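Local atomic coordinates of UDP-N-acetylglucosamine 2-epimerase (Methanocaldococcus jannaschii, PDB entry 4NES), a protein that probably catalyses the reversible epimerisation at C-2 of UDP-N-acetylglucosamine to UDP-N-acetylmannosamine, the activated donor of ManNAc residues. Residues H67-E79 against N97-L109. Residues are numbered along the deposited sequence; the frame is centred on the assembly and turned at random.
Sequences HGEQTGKMLIEIE and NTVLAGALVASKL. With UD1 (uridine-diphosphate-N-acetylglucosamine), chain B.
The imidazole of His-67 is approached at its rim by Asn-97 ND2 and by the acetyl methyl C8' of UD1, which is 3.6 Å from His-67 CE1. Ring and amide are turned 70° apart, yet Asn-97 ND2 gives an almost straight hydrogen bond to His-67 ND1 (3.0 Å), tilted from the ring plane but with the acceptor in the amide's own plane. The second N-H of the same nitrogen goes to Gln-70 OE1 at 2.9 Å, meeting it in the carbonyl plane; the two amides stand nearly perpendicular. With CG beside its backbone N (chi1 -74°), Asn-97 drops as a knob among His-67, Gln-70, Thr-71 and Met-74, while its backbone N binds the acetyl oxygen O7' of UD1 (2.9 Å). Asn-97 OD1 accepts from Lys-108 of the second subunit. A leucine at Asn-97 would probably leave His-67 ND1 and Gln-70 OE1 without their shared donor, letting the imidazole turn beside the acetyl group of UD1. One turn on, Ala-101 fits among Thr-71, Met-74, Leu-75 and Ile-78, its CB tight against Met-74 CB at 3.5 Å. Val-105 follows, CG2 against Leu-75 CD2 and CG1 against Glu-79 CB. A water joins Glu-79 OE2 to Val-105 O; Thr-66 and Gly-68 of the second subunit bind the same carboxylate. Segments 67-79 and 97-108 cross at -42° in one Rossmann-like domain of the GT-B fold. Helix 97-108 rests on strand 112-116 and helix 128-138, placing the pair between the UDP-GlcNAc pocket, probably the allosteric site of bacterial relatives, and the dimer interface.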
loop_
_atom_site.group_PDB
_atom_site.type_symbol
_atom_site.label_atom_id
_atom_site.label_comp_id
_atom_site.label_asym_id
_atom_site.label_seq_id
_atom_site.Cartn_x
_atom_site.Cartn_y
_atom_site.Cartn_z
ATOM N N HIS A 67 6.734 12.779 1.386
ATOM C CA HIS A 67 6.077 11.588 0.850
ATOM C C HIS A 67 4.562 11.672 0.866
ATOM O O HIS A 67 3.911 11.328 -0.105
ATOM C CB HIS A 67 6.505 10.333 1.611
ATOM C CG HIS A 67 7.930 9.952 1.384
ATOM N ND1 HIS A 67 8.363 9.364 0.215
ATOM C CD2 HIS A 67 9.018 10.067 2.176
ATOM C CE1 HIS A 67 9.661 9.148 0.292
ATOM N NE2 HIS A 67 10.088 9.563 1.473
ATOM N N GLY A 68 3.989 12.110 1.981
ATOM C CA GLY A 68 2.541 12.167 2.080
ATOM C C GLY A 68 1.962 13.224 1.164
ATOM O O GLY A 68 0.962 12.988 0.479
ATOM N N GLU A 69 2.610 14.385 1.122
ATOM C CA GLU A 69 2.198 15.475 0.244
ATOM C C GLU A 69 2.249 15.056 -1.230
ATOM O O GLU A 69 1.277 15.206 -1.971
ATOM C CB GLU A 69 3.097 16.695 0.488
ATOM C CG GLU A 69 2.889 17.844 -0.485
ATOM C CD GLU A 69 4.041 18.842 -0.488
ATOM O OE1 GLU A 69 5.079 18.580 0.162
ATOM O OE2 GLU A 69 3.906 19.892 -1.151
ATOM N N GLN A 70 3.383 14.508 -1.644
ATOM C CA GLN A 70 3.603 14.144 -3.034
ATOM C C GLN A 70 2.707 12.979 -3.447
ATOM O O GLN A 70 2.026 13.042 -4.473
ATOM C CB GLN A 70 5.074 13.779 -3.205
ATOM C CG GLN A 70 5.511 13.509 -4.622
ATOM C CD GLN A 70 6.954 13.059 -4.667
ATOM O OE1 GLN A 70 7.285 11.984 -4.172
ATOM N NE2 GLN A 70 7.824 13.886 -5.237
ATOM N N THR A 71 2.683 11.924 -2.634
ATOM C CA THR A 71 1.874 10.751 -2.959
ATOM C C THR A 71 0.383 11.103 -2.917
ATOM O O THR A 71 -0.380 10.667 -3.769
ATOM C CB THR A 71 2.170 9.586 -2.005
ATOM O OG1 THR A 71 3.585 9.350 -1.968
ATOM C CG2 THR A 71 1.460 8.313 -2.449
ATOM N N GLY A 72 -0.023 11.904 -1.934
ATOM C CA GLY A 72 -1.411 12.332 -1.826
ATOM C C GLY A 72 -1.907 13.118 -3.029
ATOM O O GLY A 72 -2.980 12.836 -3.573
ATOM N N LYS A 73 -1.124 14.103 -3.461
ATOM C CA LYS A 73 -1.460 14.847 -4.667
ATOM C C LYS A 73 -1.546 13.911 -5.875
ATOM O O LYS A 73 -2.419 14.062 -6.736
ATOM C CB LYS A 73 -0.416 15.930 -4.924
ATOM C CG LYS A 73 -0.425 17.085 -3.927
ATOM C CD LYS A 73 0.789 17.962 -4.205
ATOM C CE LYS A 73 0.950 19.100 -3.225
ATOM N NZ LYS A 73 2.104 19.951 -3.653
HETATM N N MSE A 74 -0.637 12.942 -5.945
HETATM C CA MSE A 74 -0.668 11.970 -7.032
HETATM C C MSE A 74 -1.944 11.137 -7.035
HETATM O O MSE A 74 -2.515 10.906 -8.095
HETATM C CB MSE A 74 0.553 11.048 -6.986
HETATM C CG MSE A 74 1.863 11.715 -7.317
HETATM SE SE MSE A 74 3.385 10.560 -6.915
HETATM C CE MSE A 74 4.745 11.711 -7.686
ATOM N N LEU A 75 -2.397 10.678 -5.867
ATOM C CA LEU A 75 -3.644 9.908 -5.808
ATOM C C LEU A 75 -4.809 10.740 -6.324
ATOM O O LEU A 75 -5.632 10.254 -7.104
ATOM C CB LEU A 75 -3.969 9.448 -4.382
ATOM C CG LEU A 75 -2.999 8.488 -3.693
ATOM C CD1 LEU A 75 -3.535 8.074 -2.323
ATOM C CD2 LEU A 75 -2.749 7.263 -4.549
ATOM N N ILE A 76 -4.887 11.991 -5.883
ATOM C CA ILE A 76 -5.963 12.872 -6.335
ATOM C C ILE A 76 -5.931 13.089 -7.845
ATOM O O ILE A 76 -6.951 12.935 -8.525
ATOM C CB ILE A 76 -5.911 14.232 -5.611
ATOM C CG1 ILE A 76 -6.152 14.034 -4.116
ATOM C CG2 ILE A 76 -6.947 15.189 -6.183
ATOM C CD1 ILE A 76 -5.607 15.159 -3.270
ATOM N N GLU A 77 -4.764 13.430 -8.372
ATOM C CA GLU A 77 -4.674 13.831 -9.770
ATOM C C GLU A 77 -4.678 12.659 -10.741
ATOM O O GLU A 77 -5.268 12.756 -11.817
ATOM C CB GLU A 77 -3.446 14.712 -10.005
ATOM C CG GLU A 77 -3.500 16.032 -9.251
ATOM C CD GLU A 77 -4.716 16.863 -9.604
ATOM O OE1 GLU A 77 -5.039 16.969 -10.802
ATOM O OE2 GLU A 77 -5.338 17.424 -8.681
ATOM N N ILE A 78 -4.051 11.549 -10.365
ATOM C CA ILE A 78 -4.084 10.367 -11.216
ATOM C C ILE A 78 -5.517 9.857 -11.292
ATOM O O ILE A 78 -5.979 9.448 -12.349
ATOM C CB ILE A 78 -3.148 9.248 -10.707
ATOM C CG1 ILE A 78 -1.687 9.646 -10.870
ATOM C CG2 ILE A 78 -3.367 7.947 -11.456
ATOM C CD1 ILE A 78 -0.732 8.642 -10.240
ATOM N N GLU A 79 -6.243 9.899 -10.181
ATOM C CA GLU A 79 -7.608 9.397 -10.203
ATOM C C GLU A 79 -8.504 10.198 -11.138
ATOM O O GLU A 79 -9.350 9.624 -11.818
ATOM C CB GLU A 79 -8.208 9.361 -8.806
ATOM C CG GLU A 79 -9.595 8.742 -8.806
ATOM C CD GLU A 79 -10.199 8.649 -7.441
ATOM O OE1 GLU A 79 -10.423 9.712 -6.833
ATOM O OE2 GLU A 79 -10.454 7.509 -6.987
ATOM N N ASN A 97 7.547 6.816 -5.743
ATOM C CA ASN A 97 6.227 7.208 -5.248
ATOM C C ASN A 97 5.179 7.244 -6.362
ATOM O O ASN A 97 4.012 6.946 -6.124
ATOM C CB ASN A 97 6.275 8.548 -4.514
ATOM C CG ASN A 97 6.908 8.441 -3.146
ATOM O OD1 ASN A 97 7.167 7.345 -2.643
ATOM N ND2 ASN A 97 7.151 9.590 -2.522
ATOM N N THR A 98 5.605 7.591 -7.574
ATOM C CA THR A 98 4.716 7.573 -8.723
ATOM C C THR A 98 4.137 6.179 -8.957
ATOM O O THR A 98 2.944 6.035 -9.238
ATOM C CB THR A 98 5.450 8.053 -9.978
ATOM O OG1 THR A 98 5.676 9.467 -9.871
ATOM C CG2 THR A 98 4.624 7.763 -11.219
ATOM N N VAL A 99 4.977 5.152 -8.820
ATOM C CA VAL A 99 4.550 3.769 -9.021
ATOM C C VAL A 99 3.469 3.384 -8.015
ATOM O O VAL A 99 2.421 2.844 -8.379
ATOM C CB VAL A 99 5.743 2.808 -8.884
ATOM C CG1 VAL A 99 5.283 1.355 -8.871
ATOM C CG2 VAL A 99 6.738 3.064 -9.996
ATOM N N LEU A 100 3.729 3.655 -6.743
ATOM C CA LEU A 100 2.764 3.322 -5.707
ATOM C C LEU A 100 1.450 4.062 -5.920
ATOM O O LEU A 100 0.382 3.468 -5.828
ATOM C CB LEU A 100 3.323 3.640 -4.324
ATOM C CG LEU A 100 2.331 3.419 -3.181
ATOM C CD1 LEU A 100 1.955 1.949 -3.090
ATOM C CD2 LEU A 100 2.899 3.920 -1.842
ATOM N N ALA A 101 1.524 5.352 -6.233
ATOM C CA ALA A 101 0.308 6.147 -6.391
ATOM C C ALA A 101 -0.512 5.627 -7.568
ATOM O O ALA A 101 -1.728 5.472 -7.470
ATOM C CB ALA A 101 0.640 7.616 -6.566
ATOM N N GLY A 102 0.158 5.350 -8.682
ATOM C CA GLY A 102 -0.546 4.829 -9.840
ATOM C C GLY A 102 -1.239 3.515 -9.540
ATOM O O GLY A 102 -2.399 3.314 -9.923
ATOM N N ALA A 103 -0.524 2.607 -8.878
ATOM C CA ALA A 103 -1.081 1.292 -8.543
ATOM C C ALA A 103 -2.249 1.385 -7.564
ATOM O O ALA A 103 -3.255 0.685 -7.721
ATOM C CB ALA A 103 0.007 0.377 -7.984
ATOM N N LEU A 104 -2.104 2.231 -6.552
ATOM C CA LEU A 104 -3.139 2.381 -5.550
ATOM C C LEU A 104 -4.414 2.979 -6.144
ATOM O O LEU A 104 -5.515 2.533 -5.818
ATOM C CB LEU A 104 -2.629 3.222 -4.388
ATOM C CG LEU A 104 -3.595 3.348 -3.214
ATOM C CD1 LEU A 104 -4.145 1.981 -2.800
ATOM C CD2 LEU A 104 -2.870 3.999 -2.053
ATOM N N VAL A 105 -4.280 3.973 -7.018
ATOM C CA VAL A 105 -5.460 4.538 -7.658
ATOM C C VAL A 105 -6.148 3.476 -8.507
ATOM O O VAL A 105 -7.355 3.269 -8.401
ATOM C CB VAL A 105 -5.127 5.758 -8.551
ATOM C CG1 VAL A 105 -6.347 6.155 -9.368
ATOM C CG2 VAL A 105 -4.647 6.936 -7.716
ATOM N N ALA A 106 -5.370 2.805 -9.350
ATOM C CA ALA A 106 -5.928 1.814 -10.258
ATOM C C ALA A 106 -6.619 0.674 -9.518
ATOM O O ALA A 106 -7.715 0.263 -9.888
ATOM C CB ALA A 106 -4.854 1.283 -11.196
ATOM N N SER A 107 -5.995 0.184 -8.454
ATOM C CA SER A 107 -6.551 -0.928 -7.689
ATOM C C SER A 107 -7.931 -0.613 -7.118
ATOM O O SER A 107 -8.829 -1.453 -7.170
ATOM C CB SER A 107 -5.585 -1.355 -6.573
ATOM O OG SER A 107 -5.547 -0.407 -5.530
ATOM N N LYS A 108 -8.119 0.592 -6.589
ATOM C CA LYS A 108 -9.420 0.953 -6.032
ATOM C C LYS A 108 -10.465 1.203 -7.119
ATOM O O LYS A 108 -11.659 1.114 -6.865
ATOM C CB LYS A 108 -9.312 2.175 -5.115
ATOM C CG LYS A 108 -8.497 1.941 -3.835
ATOM C CD LYS A 108 -9.231 0.994 -2.877
ATOM C CE LYS A 108 -8.460 0.794 -1.569
ATOM N NZ LYS A 108 -8.469 2.017 -0.699
ATOM N N LEU A 109 -10.012 1.512 -8.335
ATOM C CA LEU A 109 -10.915 1.683 -9.466
ATOM C C LEU A 109 -11.180 0.361 -10.179
ATOM O O LEU A 109 -11.911 0.324 -11.171
ATOM C CB LEU A 109 -10.343 2.687 -10.466
ATOM C CG LEU A 109 -10.287 4.159 -10.040
ATOM C CD1 LEU A 109 -9.705 5.016 -11.166
ATOM C CD2 LEU A 109 -11.661 4.676 -9.625
HETATM C "C1'" UD1 B . 13.260 9.515 -6.698
HETATM C "C2'" UD1 B . 12.825 8.162 -6.226
HETATM C "C3'" UD1 B . 13.927 7.217 -6.228
HETATM C "C4'" UD1 B . 14.626 7.140 -7.518
HETATM C "C5'" UD1 B . 14.988 8.520 -8.007
HETATM C "C6'" UD1 B . 15.514 8.512 -9.392
HETATM C "C7'" UD1 B . 10.904 8.244 -4.527
HETATM C "C8'" UD1 B . 10.521 8.341 -3.081
HETATM N "N2'" UD1 B . 12.316 8.259 -4.834
HETATM O "O1'" UD1 B . 14.202 10.016 -5.819
HETATM O "O3'" UD1 B . 13.438 5.913 -5.866
HETATM O "O4'" UD1 B . 15.802 6.354 -7.411
HETATM O "O5'" UD1 B . 13.845 9.369 -8.023
HETATM O "O6'" UD1 B . 16.449 9.490 -9.660
HETATM O "O7'" UD1 B . 10.043 8.160 -5.407
HETATM N N1 UD1 B . 14.874 17.422 -7.749
HETATM C C2 UD1 B . 15.129 18.357 -8.666
HETATM N N3 UD1 B . 14.687 18.218 -9.914
HETATM C C4 UD1 B . 13.965 17.149 -10.278
HETATM C C5 UD1 B . 13.683 16.157 -9.351
HETATM C C6 UD1 B . 14.161 16.313 -8.060
HETATM O O2 UD1 B . 15.779 19.343 -8.378
HETATM O O4 UD1 B . 13.519 17.027 -11.562
HETATM C C1B UD1 B . 15.373 17.552 -6.360
HETATM C C2B UD1 B . 14.506 18.343 -5.465
HETATM O "O2'" UD1 B . 15.300 19.062 -4.555
HETATM C C3B UD1 B . 13.743 17.334 -4.766
HETATM C C4B UD1 B . 14.747 16.255 -4.589
HETATM O O4B UD1 B . 15.543 16.266 -5.759
HETATM O O3B UD1 B . 13.184 17.760 -3.548
HETATM C C5B UD1 B . 14.129 14.912 -4.429
HETATM O O5B UD1 B . 13.201 14.558 -5.422
HETATM P PA UD1 B . 12.299 13.307 -5.242
HETATM O O1A UD1 B . 11.463 13.490 -4.014
HETATM O O2A UD1 B . 11.473 13.134 -6.475
HETATM O O3A UD1 B . 13.211 12.068 -4.962
HETATM P PB UD1 B . 14.516 11.559 -5.725
HETATM O O1B UD1 B . 15.674 11.718 -4.794
HETATM O O2B UD1 B . 14.640 12.200 -7.080
HETATM O O HOH W 1 -8.682 5.242 -6.634
#